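Glyoxalase/Bleomycin resistance protein (Bacillus cereus ATCC 14579, PDB 1XQA) is of unknown function but binds a magnesium ion and, as a member of the glyoxalase/bleomycin resistance/dioxygenase superfamily, is possibly a metal-dependent glyoxalase. Local coordinates at residues A[31-34]-A[35-38]; A[18-22]-A[23-27]. One frame throughout, in Å; residues are numbered along the deposited sequence.

Interaction 1 of 2, residues A[31-34]-A[35-38]; sequences GTRG and NAFA
Arg33 and Phe37 close the end of a beta hairpin through their backbones: Arg33 N donates to Phe37 O at 2.9 Å. The carbonyl of Arg33 faces the same way and receives Ala36 N at 3.0 Å, with Phe37 N adding a weak second bond to that oxygen. Two successive residues, Ala36 and Phe37, stand opposite the single Arg33, which makes this a classic beta bulge, set where strand 28-33 turns into strand 37-41. The turn passes through Gly34, whose positive phi (49°) few other residues adopt readily. A water gives hydrogen bonds to both Gly34 O and Phe37 O, linking the two carbonyls on the side of the hairpin that carries Thr32 and Ala38, so that Phe37 O is gripped by two donors. One pair farther from the turn, Thr32 and Ala38 form a non-hydrogen-bonded pair; a CA-H...O contact runs from Ala38 CA to Gly31 O (3.4 Å).

Among the side chains, Arg33 does most of the touching. Its chain bends at chi3 (103°), bringing the guanidinium back over the bulge, where NH2 lies 3.6 Å from Phe37 CB, which sits at the group's edge, and 3.7 Å from Ala36 CB. The Phe37 ring packs on Thr49 and Met51 of strand 47-52. On the sheet's other face Thr32 CG2 meets Ala38 CB at 4.1 Å.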
loop_
_atom_site.group_PDB
_atom_site.type_symbol
_atom_site.label_atom_id
_atom_site.label_comp_id
_atom_site.label_asym_id
_atom_site.label_seq_id
_atom_site.Cartn_x
_atom_site.Cartn_y
_atom_site.Cartn_z
ATOM N N GLY A 31 0.563 -11.508 9.174
ATOM C CA GLY A 31 0.234 -12.923 9.051
ATOM C C GLY A 31 -1.135 -13.120 8.452
ATOM O O GLY A 31 -1.975 -12.222 8.497
ATOM N N THR A 32 -1.336 -14.290 7.856
ATOM C CA THR A 32 -2.613 -14.685 7.283
ATOM C C THR A 32 -2.918 -16.147 7.613
ATOM O O THR A 32 -2.025 -16.907 8.013
ATOM C CB THR A 32 -2.636 -14.529 5.741
ATOM O OG1 THR A 32 -1.610 -15.340 5.157
ATOM C CG2 THR A 32 -2.438 -13.061 5.311
ATOM N N ARG A 33 -4.186 -16.523 7.462
ATOM C CA ARG A 33 -4.582 -17.927 7.359
ATOM C C ARG A 33 -5.433 -18.051 6.099
ATOM O O ARG A 33 -6.615 -17.672 6.088
ATOM C CB ARG A 33 -5.365 -18.387 8.586
ATOM C CG ARG A 33 -5.507 -19.907 8.697
ATOM C CD ARG A 33 -6.361 -20.307 9.899
ATOM N NE ARG A 33 -7.718 -20.707 9.518
ATOM C CZ ARG A 33 -8.753 -19.880 9.382
ATOM N NH1 ARG A 33 -9.935 -20.369 9.027
ATOM N NH2 ARG A 33 -8.618 -18.570 9.585
ATOM N N GLY A 34 -4.825 -18.560 5.030
ATOM C CA GLY A 34 -5.472 -18.606 3.721
ATOM C C GLY A 34 -6.077 -17.268 3.352
ATOM O O GLY A 34 -5.424 -16.224 3.480
ATOM N N ASN A 35 -7.326 -17.294 2.901
ATOM C CA ASN A 35 -8.052 -16.072 2.548
ATOM C C ASN A 35 -9.051 -15.691 3.651
ATOM O O ASN A 35 -9.838 -14.755 3.507
ATOM C CB ASN A 35 -8.777 -16.247 1.205
ATOM C CG ASN A 35 -9.968 -17.191 1.298
ATOM O OD1 ASN A 35 -11.115 -16.790 1.063
ATOM N ND2 ASN A 35 -9.707 -18.450 1.646
ATOM N N ALA A 36 -9.021 -16.441 4.746
ATOM C CA ALA A 36 -10.020 -16.284 5.790
ATOM C C ALA A 36 -9.657 -15.227 6.826
ATOM O O ALA A 36 -10.532 -14.725 7.537
ATOM C CB ALA A 36 -10.273 -17.622 6.470
ATOM N N PHE A 37 -8.375 -14.883 6.906
ATOM C CA PHE A 37 -7.882 -14.144 8.062
ATOM C C PHE A 37 -6.566 -13.432 7.747
ATOM O O PHE A 37 -5.690 -14.014 7.105
ATOM C CB PHE A 37 -7.705 -15.151 9.192
ATOM C CG PHE A 37 -7.306 -14.563 10.492
ATOM C CD1 PHE A 37 -8.242 -13.894 11.289
ATOM C CD2 PHE A 37 -6.007 -14.714 10.957
ATOM C CE1 PHE A 37 -7.880 -13.369 12.529
ATOM C CE2 PHE A 37 -5.634 -14.185 12.195
ATOM C CZ PHE A 37 -6.570 -13.516 12.984
ATOM N N ALA A 38 -6.438 -12.179 8.190
ATOM C CA ALA A 38 -5.199 -11.403 8.026
ATOM C C ALA A 38 -4.989 -10.564 9.264
ATOM O O ALA A 38 -5.939 -9.992 9.783
ATOM C CB ALA A 38 -5.254 -10.487 6.780
HETATM O O HOH W 1 -5.879 -13.612 4.143
#

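Interaction 2 of 2, residues A[18-22]-A[23-27]; sequences REFLE and KYFGL
Phe20 and Tyr24, one helical turn apart, bring their rings together obliquely: Phe20 CD1 lies 3.5 Å from Tyr24 CD2, and the planes are inclined at 47°. Phe20 also reaches Phe25, the two side chains running alongside and pointing the same way, with Phe20 CE2 in the plane of the Phe25 ring, at its edge, 3.8 Å from Phe25 CE2. The Phe20 ring arrives there because its CG stands anti to the backbone N (chi1 -176°), whereas Tyr24 and Phe25 both place CG anti to the carbonyl carbon. Leu27 folds back beneath the helix end and sets CD1 3.9 Å from Leu21 CB, close to both methyls of that leucine as well.

The backbone beneath these side chains is the last part of helix 14-25, in a fold of the glyoxalase (VOC) superfamily, which is built from beta-alpha-beta-beta-beta modules. Lys23 N bonds Glu19 O and Tyr24 N bonds Phe20 O (3.0 Å, 168° at the hydrogen) in regular helical fashion. Leu21 O then takes two donors, Phe25 N and, weakly, Leu27 N at 3.3 Å, while Gly26 N makes a weak bond to Glu22 O. Gly26 leaves the helix with positive phi, turning the chain toward strand 28-33.

Farther back, Arg18 NE donates to Glu22 OE2 at 2.8 Å within the guanidinium plane, a salt bridge on the oxygen's syn side, though tilted out of the carboxylate plane, that pairs the charge of buried Glu22. Arg18 NH2 goes on to Cys29 O of the second subunit. Tyr24 OH is held by Asp84, and Lys23 CG lies on one face of the Tyr24 ring, toward its rim. Phe20, Leu21 and Phe25 pack on Ile109 of strand 107-112, next in sequence to the magnesium ligand Glu110.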
loop_
_atom_site.group_PDB
_atom_site.type_symbol
_atom_site.label_atom_id
_atom_site.label_comp_id
_atom_site.label_asym_id
_atom_site.label_seq_id
_atom_site.Cartn_x
_atom_site.Cartn_y
_atom_site.Cartn_z
ATOM N N ARG A 18 -7.639 -5.955 3.039
ATOM C CA ARG A 18 -6.187 -5.828 3.282
ATOM C C ARG A 18 -5.497 -4.880 2.309
ATOM O O ARG A 18 -4.731 -3.995 2.705
ATOM C CB ARG A 18 -5.529 -7.199 3.208
ATOM C CG ARG A 18 -4.009 -7.174 3.297
ATOM C CD ARG A 18 -3.453 -8.558 3.181
ATOM N NE ARG A 18 -2.007 -8.529 2.990
ATOM C CZ ARG A 18 -1.260 -9.606 2.760
ATOM N NH1 ARG A 18 -1.816 -10.824 2.707
ATOM N NH2 ARG A 18 0.049 -9.472 2.611
ATOM N N GLU A 19 -5.751 -5.069 1.020
ATOM C CA GLU A 19 -5.015 -4.319 0.024
ATOM C C GLU A 19 -5.385 -2.822 0.080
ATOM O O GLU A 19 -4.531 -1.965 -0.111
ATOM C CB GLU A 19 -5.165 -4.963 -1.364
ATOM C CG GLU A 19 -6.309 -4.469 -2.189
ATOM C CD GLU A 19 -6.554 -5.314 -3.442
ATOM O OE1 GLU A 19 -7.706 -5.275 -3.945
ATOM O OE2 GLU A 19 -5.617 -6.017 -3.897
ATOM N N PHE A 20 -6.648 -2.532 0.383
ATOM C CA PHE A 20 -7.124 -1.157 0.571
ATOM C C PHE A 20 -6.427 -0.502 1.774
ATOM O O PHE A 20 -5.937 0.631 1.687
ATOM C CB PHE A 20 -8.641 -1.158 0.793
ATOM C CG PHE A 20 -9.244 0.215 0.895
ATOM C CD1 PHE A 20 -9.465 0.970 -0.260
ATOM C CD2 PHE A 20 -9.618 0.747 2.145
ATOM C CE1 PHE A 20 -10.052 2.236 -0.179
ATOM C CE2 PHE A 20 -10.206 2.022 2.232
ATOM C CZ PHE A 20 -10.417 2.765 1.057
ATOM N N LEU A 21 -6.350 -1.241 2.888
ATOM C CA LEU A 21 -5.721 -0.715 4.109
ATOM C C LEU A 21 -4.220 -0.498 3.928
ATOM O O LEU A 21 -3.652 0.478 4.448
ATOM C CB LEU A 21 -6.021 -1.624 5.307
ATOM C CG LEU A 21 -7.469 -1.596 5.785
ATOM C CD1 LEU A 21 -7.737 -2.822 6.680
ATOM C CD2 LEU A 21 -7.830 -0.264 6.489
ATOM N N GLU A 22 -3.586 -1.389 3.169
ATOM C CA GLU A 22 -2.173 -1.216 2.805
ATOM C C GLU A 22 -1.944 0.000 1.937
ATOM O O GLU A 22 -1.090 0.827 2.242
ATOM C CB GLU A 22 -1.632 -2.461 2.107
ATOM C CG GLU A 22 -1.506 -3.620 3.071
ATOM C CD GLU A 22 -1.281 -4.953 2.392
ATOM O OE1 GLU A 22 -1.446 -5.053 1.159
ATOM O OE2 GLU A 22 -0.970 -5.913 3.114
ATOM N N LYS A 23 -2.721 0.122 0.869
ATOM C CA LYS A 23 -2.524 1.198 -0.092
ATOM C C LYS A 23 -2.790 2.585 0.487
ATOM O O LYS A 23 -1.954 3.491 0.350
ATOM C CB LYS A 23 -3.411 0.975 -1.315
ATOM C CG LYS A 23 -3.105 1.963 -2.449
ATOM C CD LYS A 23 -3.840 1.607 -3.697
ATOM C CE LYS A 23 -3.533 2.629 -4.770
ATOM N NZ LYS A 23 -4.018 2.183 -6.118
ATOM N N TYR A 24 -3.936 2.749 1.142
ATOM C CA TYR A 24 -4.381 4.089 1.563
ATOM C C TYR A 24 -4.027 4.468 3.007
ATOM O O TYR A 24 -3.918 5.658 3.341
ATOM C CB TYR A 24 -5.884 4.266 1.283
ATOM C CG TYR A 24 -6.170 4.181 -0.194
ATOM C CD1 TYR A 24 -5.876 5.259 -1.041
ATOM C CD2 TYR A 24 -6.669 3.012 -0.762
ATOM C CE1 TYR A 24 -6.090 5.169 -2.409
ATOM C CE2 TYR A 24 -6.900 2.920 -2.143
ATOM C CZ TYR A 24 -6.607 4.007 -2.951
ATOM O OH TYR A 24 -6.829 3.903 -4.303
ATOM N N PHE A 25 -3.831 3.471 3.866
ATOM C CA PHE A 25 -3.632 3.784 5.279
ATOM C C PHE A 25 -2.322 3.265 5.842
ATOM O O PHE A 25 -2.035 3.418 7.025
ATOM C CB PHE A 25 -4.859 3.381 6.094
ATOM C CG PHE A 25 -6.082 4.123 5.684
ATOM C CD1 PHE A 25 -6.268 5.441 6.098
ATOM C CD2 PHE A 25 -6.993 3.556 4.797
ATOM C CE1 PHE A 25 -7.372 6.165 5.675
ATOM C CE2 PHE A 25 -8.104 4.279 4.366
ATOM C CZ PHE A 25 -8.291 5.582 4.814
ATOM N N GLY A 26 -1.508 2.686 4.976
ATOM C CA GLY A 26 -0.154 2.292 5.357
ATOM C C GLY A 26 -0.048 1.175 6.381
ATOM O O GLY A 26 1.000 1.013 7.003
ATOM N N LEU A 27 -1.109 0.388 6.551
ATOM C CA LEU A 27 -1.069 -0.740 7.487
ATOM C C LEU A 27 -0.192 -1.846 6.917
ATOM O O LEU A 27 -0.033 -1.950 5.699
ATOM C CB LEU A 27 -2.488 -1.273 7.774
ATOM C CG LEU A 27 -3.528 -0.335 8.406
ATOM C CD1 LEU A 27 -4.712 -1.152 8.908
ATOM C CD2 LEU A 27 -2.907 0.484 9.546
#

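The two contacts are local and follow one another along the chain, interaction 2 in helix 14-25 and interaction 1 in the hairpin that comes after it, with centres about 15 Å apart. Interaction 1 is at the surface, far from the metal, and relies on backbone bonds and a bridging water. Interaction 2 is partly buried near the centre of the chain, where aromatic and leucine side chains join the helical bonds and the helix reaches strands of both sheets. Arg18 joins the two regions: its NH1 packs 3.5 Å from Thr32 CG2, so one arginine serves the helix's salt bridge, the hairpin and the contact with the second subunit.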